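Local coordinates for conserved hypothetical protein (Sulfolobus solfataricus, PDB 2GF6) that binds coenzyme A and, as a probable hot-dog-fold thioesterase, is likely to hydrolyse fatty acyl-CoA thioesters, at residues Asp11-Arg14 / Ile15-Asp19; Val45-Tyr49 / Pro50-Glu54; Lys126-Met129 / Asp130-Ile134. All coordinates share one frame; numbering follows the deposited sequence.

How the interactions relate
From the N terminus the three contacts follow in series, each folding two adjoining pieces of chain together, and none nests in or crosses another. Interaction 1 (11-19) turns the chain as it leaves strand 8-12, on the way to helix 26-45. Interaction 2 (45-54) leads from the end of that helix into strand 51-53, and it touches the second subunit, as interaction 1 does. Interaction 3 is the C-terminal helix 126-132 itself. Interactions 1 and 2 stay about 13 Å apart at their nearest atoms, whereas 2 and 3 meet directly: V45 CG2 lies 3.9 Å from L132 CG, and I47 CD1 lies 4.0 Å from I128 CG1.

Interaction 1 (Asp11-Arg14 / Ile15-Asp19); sequences DVVR and IYDTD
R14 and D17 grip each other twice. The carboxylate oxygen D17 OD2 accepts the backbone R14 N at 2.8 Å, on its anti side and 23° out of the carboxylate plane, and D17 N returns to R14 O at 2.8 Å. Y16 closes over the same residue: R14 CB sits over the ring face, 3.7 Å from the centroid and only 17° off the normal, a CH-pi contact, while R14 CG runs on to Y16 OH at 3.5 Å. The ring is placed there by a chi1 of 49°, which sets CG between the backbone N and the carbonyl carbon. Together the carboxylate-to-backbone bond and the backbone bond brace the short 3-10 turn 15-17, and they span the bend by which the chain leaves strand 8-12 for the loop before the long helix 26-45 of the hot-dog fold. One residue further on, T18 N and T18 OG1 reach I15 O from the same face, the hydroxyl at 2.7 Å. The bent R14 chain brings NH1 to within 3.6 Å of D11 OD1, a long salt bridge, and its NE pairs with E38 of the second subunit, whose N35 takes Y16 OH. Behind the turn, R31 of the same chain forms salt bridges to both D11 OD2 and D17 OD1, which positions the two carboxylates.

Interaction 2 (Val45-Tyr49 / Pro50-Glu54); sequences VGIPY and PIVNE
Y49 and P50 cross at about a right angle, with the proline lying over the aromatic face. P50 CB stands 4.0 Å from the centroid of the Y49 ring and 3° off its normal, so this CH-pi contact is centred on the ring. Y49 CG, anti to the backbone N (chi1 159°), stands beside the Y49 carbonyl carbon, on the side where P50 follows, and the cis peptide bond before P50 is consistent with this stacking. The far end of the ring is tied down, since Y49 OH hydrogen-bonds Q111. Cutting Y49 back to an alanine here removes ring and hydroxyl, which is likely to leave Q111 without this partner and the face of P50 uncovered.

A second pair, I47 and V52, meets obliquely, with I47 CD1 at 3.7 Å from V52 CG1. V52 CG2 approaches P48 O at 3.7 Å, a buried carbonyl oxygen with no polar partner in the model. The P48 ring lies against backbone oxygens, its CB 3.5 Å from I51 O and its CG 3.6 Å from V52 O.

V52 and N53 together face L56, a classic beta bulge where strand 51-53 pairs with strand 56-67. Y49 packs on I37, E38 and I41 of helix 26-45, I47 on I41 and on E127 and I128 of helix 126-132, and V52 on F58 of strand 56-67.

Interaction 3 (Lys126-Met129 / Asp130-Ile134); sequences KEIM and DKLSI
L132 packs against the turn of helix that precedes it, and its backbone bond to I128 is the straightest in the contact: L132 N to I128 O measures 3.0 Å, with an N-H...O angle of 175°. On this side I128 CG2 stands 4.4 Å from L132 CD1, and bends at chi2 and chi3 of selenomethionine M129 bring its SE alongside L132 CB, at the same distance. Other side chains close the apolar face: F40 and V45 of helix 26-45 on L132, V45 also on I128, and I85 of strand 76-85 on both M129 and L132. The segment is thus an amphipathic C-terminal helix, joined by one face to the end of the long helix and to the sheet of this hot-dog domain. Its M129 side chain lies about 7 Å from those of S87 and K89, which bind CoA in a structure of this protein, though not in this chain.

The contrast with the other face is one of burial: I128 and L132 are buried, whereas K126, E127, D130 and K131 are exposed, although E127 still packs on I47 and K131 CD touches V45 O. D130 N bonds K126 O at 2.8 Å, yet the carboxylate merely lies beside that oxygen, its CG 3.2 Å away. K126 NZ, at 7.0 Å from D130 OD1, makes no salt bridge with it. Near the helix end S133 N reaches M129 O less directly (136°), and S133 OG, above the carbonyl plane, bonds D130 O at 3.0 Å.

Interaction 1 (Asp11-Arg14 / Ile15-Asp19)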
ATOM      1  N   ASP A  11     -12.957   8.966  10.023  1.00 35.07           N
ATOM      2  CA  ASP A  11     -12.034   9.031   8.901  1.00 35.77           C
ATOM      3  C   ASP A  11     -12.820   9.208   7.601  1.00 35.48           C
ATOM      4  O   ASP A  11     -14.038   9.169   7.594  1.00 35.44           O
ATOM      5  CB  ASP A  11     -11.155   7.775   8.855  1.00 36.36           C
ATOM      6  CG  ASP A  11      -9.692   8.090   8.504  1.00 38.61           C
ATOM      7  OD1 ASP A  11      -9.462   9.013   7.684  1.00 41.50           O
ATOM      8  OD2 ASP A  11      -8.777   7.435   9.067  1.00 39.79           O
ATOM      9  N   VAL A  12     -12.105   9.429   6.510  1.00 35.27           N
ATOM     10  CA  VAL A  12     -12.710   9.694   5.199  1.00 35.04           C
ATOM     11  C   VAL A  12     -11.981   8.829   4.164  1.00 34.27           C
ATOM     12  O   VAL A  12     -10.750   8.646   4.254  1.00 33.40           O
ATOM     13  CB  VAL A  12     -12.646  11.222   4.855  1.00 35.46           C
ATOM     14  CG1 VAL A  12     -11.201  11.700   4.732  1.00 36.79           C
ATOM     15  CG2 VAL A  12     -13.424  11.553   3.597  1.00 35.76           C
ATOM     16  N   VAL A  13     -12.743   8.255   3.235  1.00 32.70           N
ATOM     17  CA  VAL A  13     -12.169   7.390   2.214  1.00 32.25           C
ATOM     18  C   VAL A  13     -11.458   8.214   1.149  1.00 31.55           C
ATOM     19  O   VAL A  13     -12.028   9.139   0.580  1.00 31.08           O
ATOM     20  CB  VAL A  13     -13.235   6.454   1.554  1.00 32.69           C
ATOM     21  CG1 VAL A  13     -12.587   5.501   0.524  1.00 33.22           C
ATOM     22  CG2 VAL A  13     -13.942   5.598   2.617  1.00 32.73           C
ATOM     23  N   ARG A  14     -10.202   7.845   0.898  1.00 31.51           N
ATOM     24  CA  ARG A  14      -9.263   8.609   0.081  1.00 31.26           C
ATOM     25  C   ARG A  14      -8.945   7.817  -1.196  1.00 29.79           C
ATOM     26  O   ARG A  14      -9.256   6.631  -1.319  1.00 28.43           O
ATOM     27  CB  ARG A  14      -7.979   8.885   0.866  1.00 31.74           C
ATOM     28  CG  ARG A  14      -7.773  10.316   1.281  1.00 34.91           C
ATOM     29  CD  ARG A  14      -8.566  10.709   2.494  1.00 36.75           C
ATOM     30  NE  ARG A  14      -8.123  12.002   3.040  1.00 40.45           N
ATOM     31  CZ  ARG A  14      -7.915  12.252   4.336  1.00 40.45           C
ATOM     32  NH1 ARG A  14      -8.125  11.308   5.267  1.00 42.35           N
ATOM     33  NH2 ARG A  14      -7.498  13.449   4.707  1.00 38.97           N
ATOM     34  N   ILE A  15      -8.332   8.475  -2.164  1.00 28.64           N
ATOM     35  CA  ILE A  15      -8.010   7.793  -3.431  1.00 27.42           C
ATOM     36  C   ILE A  15      -7.088   6.599  -3.221  1.00 27.33           C
ATOM     37  O   ILE A  15      -7.198   5.561  -3.885  1.00 26.31           O
ATOM     38  CB  ILE A  15      -7.385   8.790  -4.464  1.00 27.84           C
ATOM     39  CG1 ILE A  15      -7.265   8.120  -5.826  1.00 25.74           C
ATOM     40  CG2 ILE A  15      -6.023   9.396  -3.951  1.00 27.97           C
ATOM     41  CD1 ILE A  15      -8.574   7.610  -6.360  1.00 26.92           C
ATOM     42  N   TYR A  16      -6.164   6.739  -2.291  1.00 26.64           N
ATOM     43  CA  TYR A  16      -5.267   5.649  -2.004  1.00 27.29           C
ATOM     44  C   TYR A  16      -5.966   4.542  -1.179  1.00 27.24           C
ATOM     45  O   TYR A  16      -5.365   3.502  -0.883  1.00 26.03           O
ATOM     46  CB  TYR A  16      -3.988   6.158  -1.309  1.00 27.45           C
ATOM     47  CG  TYR A  16      -4.224   7.082  -0.131  1.00 28.35           C
ATOM     48  CD1 TYR A  16      -4.609   6.574   1.106  1.00 29.45           C
ATOM     49  CD2 TYR A  16      -4.013   8.451  -0.232  1.00 27.85           C
ATOM     50  CE1 TYR A  16      -4.837   7.397   2.186  1.00 27.91           C
ATOM     51  CE2 TYR A  16      -4.253   9.302   0.871  1.00 26.73           C
ATOM     52  CZ  TYR A  16      -4.662   8.751   2.080  1.00 27.91           C
ATOM     53  OH  TYR A  16      -4.896   9.547   3.202  1.00 28.85           O
ATOM     54  N   ASP A  17      -7.224   4.751  -0.788  1.00 26.57           N
ATOM     55  CA  ASP A  17      -7.984   3.659  -0.126  1.00 27.63           C
ATOM     56  C   ASP A  17      -8.751   2.770  -1.086  1.00 27.19           C
ATOM     57  O   ASP A  17      -9.337   1.768  -0.677  1.00 27.35           O
ATOM     58  CB  ASP A  17      -8.970   4.227   0.905  1.00 28.25           C
ATOM     59  CG  ASP A  17      -8.264   4.934   2.049  1.00 29.73           C
ATOM     60  OD1 ASP A  17      -7.228   4.412   2.521  1.00 31.22           O
ATOM     61  OD2 ASP A  17      -8.732   6.016   2.426  1.00 32.81           O
ATOM     62  N   THR A  18      -8.734   3.117  -2.366  1.00 27.05           N
ATOM     63  CA  THR A  18      -9.568   2.463  -3.373  1.00 26.93           C
ATOM     64  C   THR A  18      -8.743   1.725  -4.413  1.00 27.30           C
ATOM     65  O   THR A  18      -7.582   2.040  -4.606  1.00 26.27           O
ATOM     66  CB  THR A  18     -10.346   3.515  -4.187  1.00 27.26           C
ATOM     67  OG1 THR A  18      -9.417   4.359  -4.886  1.00 27.28           O
ATOM     68  CG2 THR A  18     -11.208   4.407  -3.263  1.00 27.96           C
ATOM     69  N   ASP A  19      -9.393   0.795  -5.129  1.00 27.22           N
ATOM     70  CA  ASP A  19      -8.786   0.090  -6.266  1.00 27.54           C
ATOM     71  C   ASP A  19      -9.705   0.257  -7.458  1.00 26.90           C
ATOM     72  O   ASP A  19     -10.658   1.021  -7.367  1.00 26.68           O
ATOM     73  CB  ASP A  19      -8.481  -1.375  -5.929  1.00 27.26           C
ATOM     74  CG  ASP A  19      -9.731  -2.221  -5.666  1.00 28.62           C
ATOM     75  OD1 ASP A  19     -10.849  -1.820  -6.089  1.00 31.64           O
ATOM     76  OD2 ASP A  19      -9.582  -3.290  -5.021  1.00 34.59           O
TER

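Interaction 2 (Val45-Tyr49 / Pro50-Glu54)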
ATOM      1  N   VAL A  45      -4.030   4.627  27.477  1.00 27.94           N
ATOM      2  CA  VAL A  45      -2.792   4.142  28.121  1.00 27.54           C
ATOM      3  C   VAL A  45      -1.684   5.174  28.036  1.00 27.61           C
ATOM      4  O   VAL A  45      -0.773   5.183  28.856  1.00 27.57           O
ATOM      5  CB  VAL A  45      -2.261   2.845  27.443  1.00 27.27           C
ATOM      6  CG1 VAL A  45      -1.165   2.205  28.292  1.00 27.52           C
ATOM      7  CG2 VAL A  45      -3.375   1.875  27.183  1.00 26.26           C
ATOM      8  N   GLY A  46      -1.731   6.032  27.030  1.00 27.19           N
ATOM      9  CA  GLY A  46      -0.709   7.058  26.879  1.00 27.40           C
ATOM     10  C   GLY A  46       0.636   6.569  26.370  1.00 27.43           C
ATOM     11  O   GLY A  46       1.663   7.099  26.740  1.00 26.98           O
ATOM     12  N   ILE A  47       0.622   5.604  25.459  1.00 28.57           N
ATOM     13  CA  ILE A  47       1.835   5.030  24.948  1.00 28.90           C
ATOM     14  C   ILE A  47       1.721   4.914  23.449  1.00 29.16           C
ATOM     15  O   ILE A  47       0.607   4.978  22.910  1.00 27.64           O
ATOM     16  CB  ILE A  47       2.067   3.621  25.556  1.00 29.68           C
ATOM     17  CG1 ILE A  47       0.930   2.662  25.180  1.00 30.58           C
ATOM     18  CG2 ILE A  47       2.243   3.744  27.082  1.00 30.05           C
ATOM     19  CD1 ILE A  47       1.219   1.187  25.472  1.00 29.88           C
ATOM     20  N   PRO A  48       2.873   4.762  22.771  1.00 29.60           N
ATOM     21  CA  PRO A  48       2.867   4.461  21.335  1.00 30.32           C
ATOM     22  C   PRO A  48       2.394   3.055  20.995  1.00 31.10           C
ATOM     23  O   PRO A  48       2.490   2.162  21.812  1.00 31.15           O
ATOM     24  CB  PRO A  48       4.317   4.679  20.911  1.00 30.40           C
ATOM     25  CG  PRO A  48       5.116   4.645  22.140  1.00 29.35           C
ATOM     26  CD  PRO A  48       4.234   4.895  23.311  1.00 29.46           C
ATOM     27  N   TYR A  49       1.880   2.886  19.777  1.00 31.78           N
ATOM     28  CA  TYR A  49       1.357   1.609  19.315  1.00 32.95           C
ATOM     29  C   TYR A  49       1.665   1.517  17.827  1.00 32.72           C
ATOM     30  O   TYR A  49       1.472   2.504  17.134  1.00 32.41           O
ATOM     31  CB  TYR A  49      -0.170   1.537  19.548  1.00 34.34           C
ATOM     32  CG  TYR A  49      -0.907   0.515  18.697  1.00 35.57           C
ATOM     33  CD1 TYR A  49      -1.275   0.815  17.377  1.00 37.83           C
ATOM     34  CD2 TYR A  49      -1.264  -0.739  19.208  1.00 36.67           C
ATOM     35  CE1 TYR A  49      -1.964  -0.104  16.579  1.00 37.17           C
ATOM     36  CE2 TYR A  49      -1.955  -1.677  18.420  1.00 37.14           C
ATOM     37  CZ  TYR A  49      -2.302  -1.349  17.102  1.00 38.12           C
ATOM     38  OH  TYR A  49      -2.992  -2.227  16.271  1.00 38.78           O
ATOM     39  N   PRO A  50       2.086   0.328  17.319  1.00 32.69           N
ATOM     40  CA  PRO A  50       2.198  -0.997  17.962  1.00 32.48           C
ATOM     41  C   PRO A  50       3.577  -1.283  18.560  1.00 32.53           C
ATOM     42  O   PRO A  50       3.773  -2.324  19.183  1.00 31.62           O
ATOM     43  CB  PRO A  50       1.870  -1.966  16.815  1.00 32.41           C
ATOM     44  CG  PRO A  50       2.194  -1.195  15.553  1.00 32.70           C
ATOM     45  CD  PRO A  50       2.493   0.244  15.908  1.00 32.53           C
ATOM     46  N   ILE A  51       4.517  -0.337  18.398  1.00 32.47           N
ATOM     47  CA  ILE A  51       5.825  -0.454  18.992  1.00 32.02           C
ATOM     48  C   ILE A  51       5.841   0.455  20.216  1.00 32.27           C
ATOM     49  O   ILE A  51       5.881   1.686  20.101  1.00 32.22           O
ATOM     50  CB  ILE A  51       6.936  -0.068  17.986  1.00 31.98           C
ATOM     51  CG1 ILE A  51       6.939  -1.075  16.816  1.00 31.63           C
ATOM     52  CG2 ILE A  51       8.253   0.028  18.672  1.00 31.67           C
ATOM     53  CD1 ILE A  51       7.977  -0.783  15.735  1.00 31.77           C
ATOM     54  N   VAL A  52       5.799  -0.159  21.385  1.00 31.98           N
ATOM     55  CA  VAL A  52       5.775   0.594  22.625  1.00 31.95           C
ATOM     56  C   VAL A  52       7.194   1.031  23.013  1.00 32.31           C
ATOM     57  O   VAL A  52       7.437   2.197  23.277  1.00 31.84           O
ATOM     58  CB  VAL A  52       5.124  -0.233  23.739  1.00 31.93           C
ATOM     59  CG1 VAL A  52       4.808   0.664  24.941  1.00 31.66           C
ATOM     60  CG2 VAL A  52       3.868  -0.943  23.196  1.00 31.44           C
ATOM     61  N   ASN A  53       8.114   0.069  23.052  1.00 33.31           N
ATOM     62  CA  ASN A  53       9.543   0.302  23.315  1.00 33.18           C
ATOM     63  C   ASN A  53      10.358  -0.873  22.753  1.00 33.38           C
ATOM     64  O   ASN A  53       9.790  -1.787  22.168  1.00 33.24           O
ATOM     65  CB  ASN A  53       9.815   0.513  24.817  1.00 33.17           C
ATOM     66  CG  ASN A  53       9.392  -0.677  25.671  1.00 33.72           C
ATOM     67  OD1 ASN A  53       9.886  -1.792  25.490  1.00 31.56           O
ATOM     68  ND2 ASN A  53       8.462  -0.446  26.600  1.00 32.99           N
ATOM     69  N   GLU A  54      11.676  -0.857  22.929  1.00 33.58           N
ATOM     70  CA  GLU A  54      12.525  -1.910  22.356  1.00 34.20           C
ATOM     71  C   GLU A  54      12.183  -3.311  22.877  1.00 33.54           C
ATOM     72  O   GLU A  54      12.381  -4.292  22.170  1.00 33.59           O
ATOM     73  CB  GLU A  54      14.028  -1.603  22.554  1.00 33.97           C
ATOM     74  CG  GLU A  54      14.468  -1.387  23.985  1.00 34.98           C
ATOM     75  CD  GLU A  54      15.957  -1.086  24.121  1.00 36.26           C
ATOM     76  OE1 GLU A  54      16.780  -2.040  24.068  1.00 38.06           O
ATOM     77  OE2 GLU A  54      16.306   0.108  24.333  1.00 40.85           O
TER

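Interaction 3 (Lys126-Met129 / Asp130-Ile134)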
ATOM      1  N   LYS A 126       2.276  -3.930  34.377  1.00 35.74           N
ATOM      2  CA  LYS A 126       1.126  -3.518  35.163  1.00 36.83           C
ATOM      3  C   LYS A 126       0.848  -2.034  34.880  1.00 37.23           C
ATOM      4  O   LYS A 126      -0.309  -1.629  34.835  1.00 36.89           O
ATOM      5  CB  LYS A 126       1.341  -3.815  36.669  1.00 37.56           C
ATOM      6  CG  LYS A 126       1.656  -5.337  37.020  1.00 38.68           C
ATOM      7  CD  LYS A 126       0.422  -6.265  37.356  1.00 39.26           C
ATOM      8  CE  LYS A 126       0.839  -7.406  38.357  1.00 39.54           C
ATOM      9  NZ  LYS A 126      -0.112  -8.590  38.553  1.00 37.98           N
ATOM     10  N   GLU A 127       1.893  -1.227  34.669  1.00 37.92           N
ATOM     11  CA  GLU A 127       1.685   0.142  34.183  1.00 39.06           C
ATOM     12  C   GLU A 127       0.554   0.125  33.152  1.00 38.62           C
ATOM     13  O   GLU A 127      -0.487   0.766  33.324  1.00 39.16           O
ATOM     14  CB  GLU A 127       2.940   0.736  33.509  1.00 39.17           C
ATOM     15  CG  GLU A 127       2.591   1.769  32.359  1.00 41.09           C
ATOM     16  CD  GLU A 127       3.769   2.600  31.842  1.00 41.46           C
ATOM     17  OE1 GLU A 127       4.483   3.233  32.676  1.00 44.56           O
ATOM     18  OE2 GLU A 127       3.939   2.654  30.591  1.00 43.34           O
ATOM     19  N   ILE A 128       0.772  -0.644  32.095  1.00 37.92           N
ATOM     20  CA  ILE A 128      -0.117  -0.676  30.938  1.00 37.46           C
ATOM     21  C   ILE A 128      -1.458  -1.336  31.234  1.00 37.35           C
ATOM     22  O   ILE A 128      -2.513  -0.841  30.809  1.00 36.79           O
ATOM     23  CB  ILE A 128       0.619  -1.349  29.753  1.00 37.35           C
ATOM     24  CG1 ILE A 128       1.636  -0.353  29.169  1.00 36.91           C
ATOM     25  CG2 ILE A 128      -0.342  -1.845  28.659  1.00 37.64           C
ATOM     26  CD1 ILE A 128       2.999  -0.941  28.935  1.00 37.33           C
HETATM   27  N   MSE A 129      -1.424  -2.432  31.985  1.00 37.03           N
HETATM   28  CA  MSE A 129      -2.641  -3.181  32.257  1.00 36.93           C
HETATM   29  C   MSE A 129      -3.606  -2.466  33.214  1.00 36.95           C
HETATM   30  O   MSE A 129      -4.821  -2.628  33.094  1.00 37.14           O
HETATM   31  CB  MSE A 129      -2.308  -4.561  32.826  1.00 37.06           C
HETATM   32  CG  MSE A 129      -3.511  -5.495  32.817  1.00 36.98           C
HETATM   33 SE   MSE A 129      -4.289  -5.632  31.030  0.75 37.67          SE
HETATM   34  CE  MSE A 129      -3.314  -7.126  30.475  1.00 38.57           C
ATOM     35  N   ASP A 130      -3.062  -1.716  34.176  1.00 36.44           N
ATOM     36  CA  ASP A 130      -3.877  -0.900  35.075  1.00 36.02           C
ATOM     37  C   ASP A 130      -4.709   0.106  34.271  1.00 35.40           C
ATOM     38  O   ASP A 130      -5.886   0.297  34.543  1.00 34.98           O
ATOM     39  CB  ASP A 130      -2.994  -0.184  36.118  1.00 36.37           C
ATOM     40  CG  ASP A 130      -2.398  -1.151  37.172  1.00 37.04           C
ATOM     41  OD1 ASP A 130      -2.848  -2.313  37.232  1.00 39.02           O
ATOM     42  OD2 ASP A 130      -1.491  -0.749  37.955  1.00 38.20           O
ATOM     43  N   LYS A 131      -4.104   0.719  33.255  1.00 35.09           N
ATOM     44  CA  LYS A 131      -4.797   1.735  32.442  1.00 34.91           C
ATOM     45  C   LYS A 131      -5.808   1.139  31.456  1.00 34.82           C
ATOM     46  O   LYS A 131      -6.930   1.628  31.338  1.00 34.23           O
ATOM     47  CB  LYS A 131      -3.782   2.635  31.728  1.00 35.06           C
ATOM     48  CG  LYS A 131      -3.043   3.589  32.674  1.00 34.68           C
ATOM     49  CD  LYS A 131      -2.695   4.922  31.991  1.00 36.24           C
ATOM     50  CE  LYS A 131      -2.461   6.061  32.981  1.00 36.00           C
ATOM     51  NZ  LYS A 131      -3.713   6.626  33.567  1.00 36.33           N
ATOM     52  N   LEU A 132      -5.411   0.079  30.763  1.00 35.50           N
ATOM     53  CA  LEU A 132      -6.321  -0.667  29.900  1.00 36.37           C
ATOM     54  C   LEU A 132      -7.523  -1.235  30.619  1.00 36.95           C
ATOM     55  O   LEU A 132      -8.579  -1.378  30.026  1.00 37.06           O
ATOM     56  CB  LEU A 132      -5.605  -1.846  29.242  1.00 36.71           C
ATOM     57  CG  LEU A 132      -4.998  -1.605  27.873  1.00 37.25           C
ATOM     58  CD1 LEU A 132      -4.389  -2.902  27.381  1.00 37.86           C
ATOM     59  CD2 LEU A 132      -6.053  -1.065  26.892  1.00 38.18           C
ATOM     60  N   SER A 133      -7.356  -1.592  31.890  1.00 38.21           N
ATOM     61  CA  SER A 133      -8.431  -2.241  32.651  1.00 38.85           C
ATOM     62  C   SER A 133      -9.578  -1.291  33.035  1.00 39.43           C
ATOM     63  O   SER A 133     -10.636  -1.757  33.463  1.00 39.60           O
ATOM     64  CB  SER A 133      -7.878  -2.916  33.909  1.00 38.61           C
ATOM     65  OG  SER A 133      -7.786  -1.990  34.966  1.00 39.74           O
ATOM     66  N   ILE A 134      -9.375   0.023  32.882  1.00 40.15           N
ATOM     67  CA  ILE A 134     -10.420   1.010  33.184  1.00 40.78           C
ATOM     68  C   ILE A 134     -11.390   1.218  32.013  1.00 41.34           C
ATOM     69  O   ILE A 134     -10.961   1.379  30.874  1.00 40.52           O
ATOM     70  CB  ILE A 134      -9.816   2.379  33.568  1.00 40.86           C
ATOM     71  CG1 ILE A 134      -8.841   2.214  34.737  1.00 40.91           C
ATOM     72  CG2 ILE A 134     -10.930   3.390  33.951  1.00 41.04           C
ATOM     73  CD1 ILE A 134      -8.113   3.483  35.095  1.00 40.99           C
TER